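Local coordinates for BH0493 protein (Bacillus halodurans C-125, PDB 2QEE) that binds zinc and is probably a metal-dependent hydrolase of the amidohydrolase superfamily, of unknown substrate, at residues 98-103 against 367-372; 103-108 against 127-132. One frame throughout, in Å; residues are numbered along the deposited sequence.

Both contacts use helix 93-104, whose later part lies in contact 1 and whose C-terminal end enters contact 2; their centres are about 12 Å apart and Gln103 belongs to both ranges. Both are buried. Contact 1 (98-103 against 367-372) brings a flank of the helix against helix 363-388 and is polar at heart, a threonine-histidine hydrogen bond with exposed His369 at its margin. Contact 2 (103-108 against 127-132), farther from the chain's centre, is apolar on one side: buried Leu105 meets buried Gln129 and the methyl of partly exposed Thr132. The probable bond from Leu107 N to Leu102 O belongs to the turn that ends helix 93-104, and so joins the two ranges.

Contact 1 (98-103 against 367-372); sequences VLTCLQ and KWHHSK
Thr100 of helix 93-104 reaches helix 363-388 with both branches of its side chain, the hydroxyl to His370 and the methyl to His369. The tight part is polar. Thr100 OG1 lies 2.8 Å from His370 NE2, at the edge of the imidazole and in its plane, in a hydrogen bond where either atom could be the donor. His370 sets out along the flank of its helix, and with CG anti to the carbonyl carbon (chi1 -66°) the ring swings across to bring NE2 to the threonine. The far nitrogen, His370 ND1, bonds to Glu93 at the start of helix 93-104, so the buried ring is held at both nitrogens and its rotation is fixed; the carboxylate would probably favour a proton on ND1. Tyr366 meets the same ring with its plane at about 50°. Replacing His370 by alanine is likely to cost Glu93 its imidazole partner, leave the Thr100 hydroxyl with its weak bond to Arg96 O, and open a gap between the helices.

The looser side is the exposed His369. Thr100 CG2 stands over one face of its ring, offset toward the rim, in a CH-pi contact 4.2 Å from the centroid of the His369 ring. Ala389 of the second subunit packs on Thr100, placing this margin beside the subunit interface. The backbones come closest at Thr100 CA and His369 CA, 8.0 Å apart. Away from the metal site, a buried histidine of helix 363-388 grips helix 93-104 at Glu93 and Thr100, about two turns apart, helix-to-helix packing consistent with the helices that surround the barrel in the amidohydrolase superfamily.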
loop_
_atom_site.group_PDB
_atom_site.type_symbol
_atom_site.label_atom_id
_atom_site.label_comp_id
_atom_site.label_asym_id
_atom_site.label_seq_id
_atom_site.Cartn_x
_atom_site.Cartn_y
_atom_site.Cartn_z
ATOM N N VAL C 98 22.315 -11.767 8.299
ATOM C CA VAL C 98 23.644 -12.391 8.505
ATOM C C VAL C 98 24.048 -12.315 9.971
ATOM O O VAL C 98 24.497 -13.320 10.552
ATOM C CB VAL C 98 24.719 -11.774 7.571
ATOM C CG1 VAL C 98 26.151 -12.354 7.841
ATOM C CG2 VAL C 98 24.350 -12.012 6.079
ATOM N N LEU C 99 23.832 -11.169 10.615
ATOM C CA LEU C 99 24.212 -11.020 12.018
ATOM C C LEU C 99 23.353 -11.906 12.907
ATOM O O LEU C 99 23.897 -12.507 13.858
ATOM C CB LEU C 99 24.057 -9.553 12.439
ATOM C CG LEU C 99 24.821 -8.569 11.517
ATOM C CD1 LEU C 99 24.671 -7.156 12.073
ATOM C CD2 LEU C 99 26.307 -8.977 11.547
ATOM N N THR C 100 22.024 -11.967 12.654
ATOM C CA THR C 100 21.183 -12.882 13.455
ATOM C C THR C 100 21.695 -14.327 13.409
ATOM O O THR C 100 21.724 -15.017 14.421
ATOM C CB THR C 100 19.716 -12.747 12.999
ATOM O OG1 THR C 100 19.308 -11.399 13.310
ATOM C CG2 THR C 100 18.778 -13.796 13.715
ATOM N N CYS C 101 22.130 -14.765 12.226
ATOM C CA CYS C 101 22.692 -16.112 12.054
ATOM C C CYS C 101 23.944 -16.302 12.899
ATOM O O CYS C 101 24.046 -17.317 13.641
ATOM C CB CYS C 101 23.041 -16.345 10.594
ATOM S SG CYS C 101 21.587 -16.452 9.509
ATOM N N LEU C 102 24.905 -15.383 12.775
ATOM C CA LEU C 102 26.151 -15.502 13.548
ATOM C C LEU C 102 25.856 -15.587 15.044
ATOM O O LEU C 102 26.382 -16.449 15.755
ATOM C CB LEU C 102 27.068 -14.304 13.254
ATOM C CG LEU C 102 27.585 -14.224 11.823
ATOM C CD1 LEU C 102 28.250 -12.902 11.705
ATOM C CD2 LEU C 102 28.626 -15.397 11.629
ATOM N N GLN C 103 25.005 -14.695 15.531
ATOM C CA GLN C 103 24.650 -14.696 16.946
ATOM C C GLN C 103 24.024 -16.049 17.340
ATOM O O GLN C 103 24.354 -16.626 18.390
ATOM C CB GLN C 103 23.672 -13.536 17.225
ATOM C CG GLN C 103 23.518 -13.259 18.717
ATOM C CD GLN C 103 22.353 -12.359 18.991
ATOM O OE1 GLN C 103 21.231 -12.572 18.462
ATOM N NE2 GLN C 103 22.610 -11.312 19.795
ATOM N N LYS C 367 15.662 -16.111 9.108
ATOM C CA LYS C 367 14.377 -15.957 8.447
ATOM C C LYS C 367 13.260 -16.255 9.453
ATOM O O LYS C 367 12.238 -15.543 9.497
ATOM C CB LYS C 367 14.261 -16.870 7.209
ATOM C CG LYS C 367 15.321 -16.564 6.139
ATOM C CD LYS C 367 14.819 -15.671 5.081
ATOM C CE LYS C 367 15.829 -15.752 3.899
ATOM N NZ LYS C 367 15.396 -14.793 2.844
ATOM N N TRP C 368 13.420 -17.285 10.278
ATOM C CA TRP C 368 12.385 -17.642 11.266
ATOM C C TRP C 368 12.422 -16.726 12.495
ATOM O O TRP C 368 11.382 -16.357 13.014
ATOM C CB TRP C 368 12.448 -19.165 11.591
ATOM C CG TRP C 368 11.934 -19.891 10.397
ATOM C CD1 TRP C 368 12.671 -20.628 9.497
ATOM C CD2 TRP C 368 10.608 -19.840 9.889
ATOM N NE1 TRP C 368 11.859 -21.087 8.501
ATOM C CE2 TRP C 368 10.591 -20.581 8.696
ATOM C CE3 TRP C 368 9.425 -19.229 10.336
ATOM C CZ2 TRP C 368 9.439 -20.757 7.945
ATOM C CZ3 TRP C 368 8.279 -19.417 9.620
ATOM C CH2 TRP C 368 8.299 -20.162 8.400
ATOM N N HIS C 369 13.591 -16.347 12.951
ATOM C CA HIS C 369 13.679 -15.429 14.097
ATOM C C HIS C 369 12.977 -14.091 13.750
ATOM O O HIS C 369 12.152 -13.555 14.529
ATOM C CB HIS C 369 15.149 -15.198 14.415
ATOM C CG HIS C 369 15.411 -14.298 15.587
ATOM N ND1 HIS C 369 15.175 -12.928 15.563
ATOM C CD2 HIS C 369 15.961 -14.563 16.798
ATOM C CE1 HIS C 369 15.524 -12.408 16.727
ATOM N NE2 HIS C 369 16.000 -13.376 17.496
ATOM N N HIS C 370 13.329 -13.520 12.594
ATOM C CA HIS C 370 12.802 -12.175 12.265
ATOM C C HIS C 370 11.306 -12.227 12.023
ATOM O O HIS C 370 10.559 -11.270 12.372
ATOM C CB HIS C 370 13.488 -11.626 11.000
ATOM C CG HIS C 370 14.956 -11.336 11.146
ATOM N ND1 HIS C 370 15.659 -10.667 10.160
ATOM C CD2 HIS C 370 15.851 -11.616 12.126
ATOM C CE1 HIS C 370 16.934 -10.577 10.520
ATOM N NE2 HIS C 370 17.066 -11.105 11.724
ATOM N N SER C 371 10.850 -13.304 11.362
ATOM C CA SER C 371 9.417 -13.439 11.070
ATOM C C SER C 371 8.626 -13.806 12.298
ATOM O O SER C 371 7.528 -13.362 12.450
ATOM C CB SER C 371 9.180 -14.491 10.012
ATOM O OG SER C 371 9.577 -13.932 8.741
ATOM N N LYS C 372 9.150 -14.705 13.123
ATOM C CA LYS C 372 8.382 -15.067 14.331
ATOM C C LYS C 372 8.072 -13.879 15.240
ATOM O O LYS C 372 6.971 -13.786 15.719
ATOM C CB LYS C 372 9.053 -16.197 15.125
ATOM C CG LYS C 372 8.700 -17.556 14.518
ATOM C CD LYS C 372 9.388 -18.701 15.373
ATOM C CE LYS C 372 8.727 -20.098 15.083
ATOM N NZ LYS C 372 9.229 -21.196 16.020
#

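Contact 2 (103-108 against 127-132); sequences QGLGLD and EEQVDT
Leu105 turns its isobutyl end onto the side-chain amide of Gln129, the two side chains crossing at about a right angle. The leucine sits in a Schellman motif that ends helix 93-104: Gly106, with a positive phi of 84°, is the first residue to leave helical geometry, and a side chain there would be jammed against the carbonyl of Leu105. The motif is made by the bond from Gly106 N to Gln103 O, 2.9 Å, and the probable one from Leu107 N to Leu102 O. It turns the chain away just after Leu105, whose side chain is buried against helix 126-136.

Neither Leu105 nor Gln129 begins by pointing straight across; both leave their backbones along the flank and meet at their ends. Gln129 has CG anti to the backbone N (chi1 -174°) and then bends at chi2 (65°), which carries its amide to the leucine. Both leucine methyls meet the NH2 end of the amide: Leu105 CD2, raised to one side of the amide plane, is 3.8 Å from Gln129 NE2, and Leu105 CD1, near the plane, is 4.1 Å from the same nitrogen. Methyl carbons can only pack against the nitrogen; the amide's hydrogen bonds go to Glu362 from NE2 and to Lys124 at OE1.

Thr132, almost one turn further along helix 126-136, does point toward the leucine and offers its methyl. Its hydroxyl is engaged by Lys124, the lysine that also serves Gln129. Tyr120 and Phe121 of helix 114-122 pack on both Leu105 and Gln129, so the contact gathers three successive helices outside the metal site. At the threonine the apposition is looser, Leu105 CD2 and Thr132 CG2 standing 4.3 Å apart.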
loop_
_atom_site.group_PDB
_atom_site.type_symbol
_atom_site.label_atom_id
_atom_site.label_comp_id
_atom_site.label_asym_id
_atom_site.label_seq_id
_atom_site.Cartn_x
_atom_site.Cartn_y
_atom_site.Cartn_z
ATOM N N GLN C 103 25.005 -14.695 15.531
ATOM C CA GLN C 103 24.650 -14.696 16.946
ATOM C C GLN C 103 24.024 -16.049 17.340
ATOM O O GLN C 103 24.354 -16.626 18.390
ATOM C CB GLN C 103 23.672 -13.536 17.225
ATOM C CG GLN C 103 23.518 -13.259 18.717
ATOM C CD GLN C 103 22.353 -12.359 18.991
ATOM O OE1 GLN C 103 21.231 -12.572 18.462
ATOM N NE2 GLN C 103 22.610 -11.312 19.795
ATOM N N GLY C 104 23.097 -16.540 16.514
ATOM C CA GLY C 104 22.376 -17.789 16.797
ATOM C C GLY C 104 23.356 -18.928 16.986
ATOM O O GLY C 104 23.149 -19.818 17.827
ATOM N N LEU C 105 24.432 -18.901 16.201
ATOM C CA LEU C 105 25.415 -19.985 16.190
ATOM C C LEU C 105 26.391 -19.904 17.354
ATOM O O LEU C 105 27.260 -20.780 17.504
ATOM C CB LEU C 105 26.162 -19.952 14.854
ATOM C CG LEU C 105 25.351 -20.391 13.597
ATOM C CD1 LEU C 105 26.201 -20.021 12.367
ATOM C CD2 LEU C 105 25.033 -21.862 13.617
ATOM N N GLY C 106 26.236 -18.889 18.201
ATOM C CA GLY C 106 27.139 -18.683 19.323
ATOM C C GLY C 106 28.378 -17.929 18.898
ATOM O O GLY C 106 29.334 -17.804 19.686
ATOM N N LEU C 107 28.366 -17.369 17.680
ATOM C CA LEU C 107 29.452 -16.471 17.300
ATOM C C LEU C 107 29.166 -15.050 17.810
ATOM O O LEU C 107 28.064 -14.726 18.270
ATOM C CB LEU C 107 29.772 -16.556 15.816
ATOM C CG LEU C 107 29.956 -18.011 15.325
ATOM C CD1 LEU C 107 30.046 -18.166 13.867
ATOM C CD2 LEU C 107 31.266 -18.630 15.923
ATOM N N ASP C 108 30.160 -14.183 17.750
ATOM C CA ASP C 108 29.998 -12.886 18.341
ATOM C C ASP C 108 30.127 -11.768 17.292
ATOM O O ASP C 108 31.226 -11.439 16.858
ATOM C CB ASP C 108 31.048 -12.747 19.443
ATOM C CG ASP C 108 30.961 -11.449 20.196
ATOM O OD1 ASP C 108 29.984 -10.669 20.018
ATOM O OD2 ASP C 108 31.901 -11.220 20.999
ATOM N N GLU C 127 26.091 -32.685 7.722
ATOM C CA GLU C 127 25.102 -33.378 8.547
ATOM C C GLU C 127 25.059 -32.732 9.942
ATOM O O GLU C 127 23.964 -32.483 10.499
ATOM C CB GLU C 127 25.421 -34.875 8.636
ATOM C CG GLU C 127 25.068 -35.664 7.370
ATOM C CD GLU C 127 26.080 -35.497 6.254
ATOM O OE1 GLU C 127 27.176 -34.920 6.480
ATOM O OE2 GLU C 127 25.773 -35.950 5.119
ATOM N N GLU C 128 26.225 -32.425 10.487
ATOM C CA GLU C 128 26.303 -31.755 11.809
ATOM C C GLU C 128 25.678 -30.358 11.752
ATOM O O GLU C 128 24.964 -29.969 12.688
ATOM C CB GLU C 128 27.744 -31.616 12.263
ATOM C CG GLU C 128 28.351 -32.952 12.653
ATOM C CD GLU C 128 29.831 -32.879 12.963
ATOM O OE1 GLU C 128 30.563 -31.999 12.439
ATOM O OE2 GLU C 128 30.269 -33.749 13.753
ATOM N N GLN C 129 25.967 -29.620 10.680
ATOM C CA GLN C 129 25.464 -28.234 10.574
ATOM C C GLN C 129 23.963 -28.239 10.419
ATOM O O GLN C 129 23.266 -27.362 10.980
ATOM C CB GLN C 129 26.161 -27.416 9.465
ATOM C CG GLN C 129 25.754 -25.907 9.429
ATOM C CD GLN C 129 26.189 -25.102 10.679
ATOM O OE1 GLN C 129 26.504 -25.673 11.739
ATOM N NE2 GLN C 129 26.187 -23.755 10.558
ATOM N N VAL C 130 23.452 -29.148 9.616
ATOM C CA VAL C 130 21.982 -29.318 9.512
ATOM C C VAL C 130 21.396 -29.569 10.915
ATOM O O VAL C 130 20.419 -28.929 11.312
ATOM C CB VAL C 130 21.583 -30.423 8.473
ATOM C CG1 VAL C 130 20.133 -30.749 8.564
ATOM C CG2 VAL C 130 21.906 -29.952 7.062
ATOM N N ASP C 131 21.965 -30.506 11.666
ATOM C CA ASP C 131 21.471 -30.749 13.030
ATOM C C ASP C 131 21.457 -29.477 13.876
ATOM O O ASP C 131 20.464 -29.177 14.515
ATOM C CB ASP C 131 22.313 -31.839 13.708
ATOM C CG ASP C 131 21.981 -33.217 13.200
ATOM O OD1 ASP C 131 20.988 -33.393 12.469
ATOM O OD2 ASP C 131 22.721 -34.165 13.569
ATOM N N THR C 132 22.578 -28.769 13.910
ATOM C CA THR C 132 22.685 -27.535 14.658
ATOM C C THR C 132 21.625 -26.520 14.206
ATOM O O THR C 132 20.892 -25.962 15.038
ATOM C CB THR C 132 24.070 -26.915 14.492
ATOM O OG1 THR C 132 25.065 -27.861 14.953
ATOM C CG2 THR C 132 24.170 -25.657 15.330
#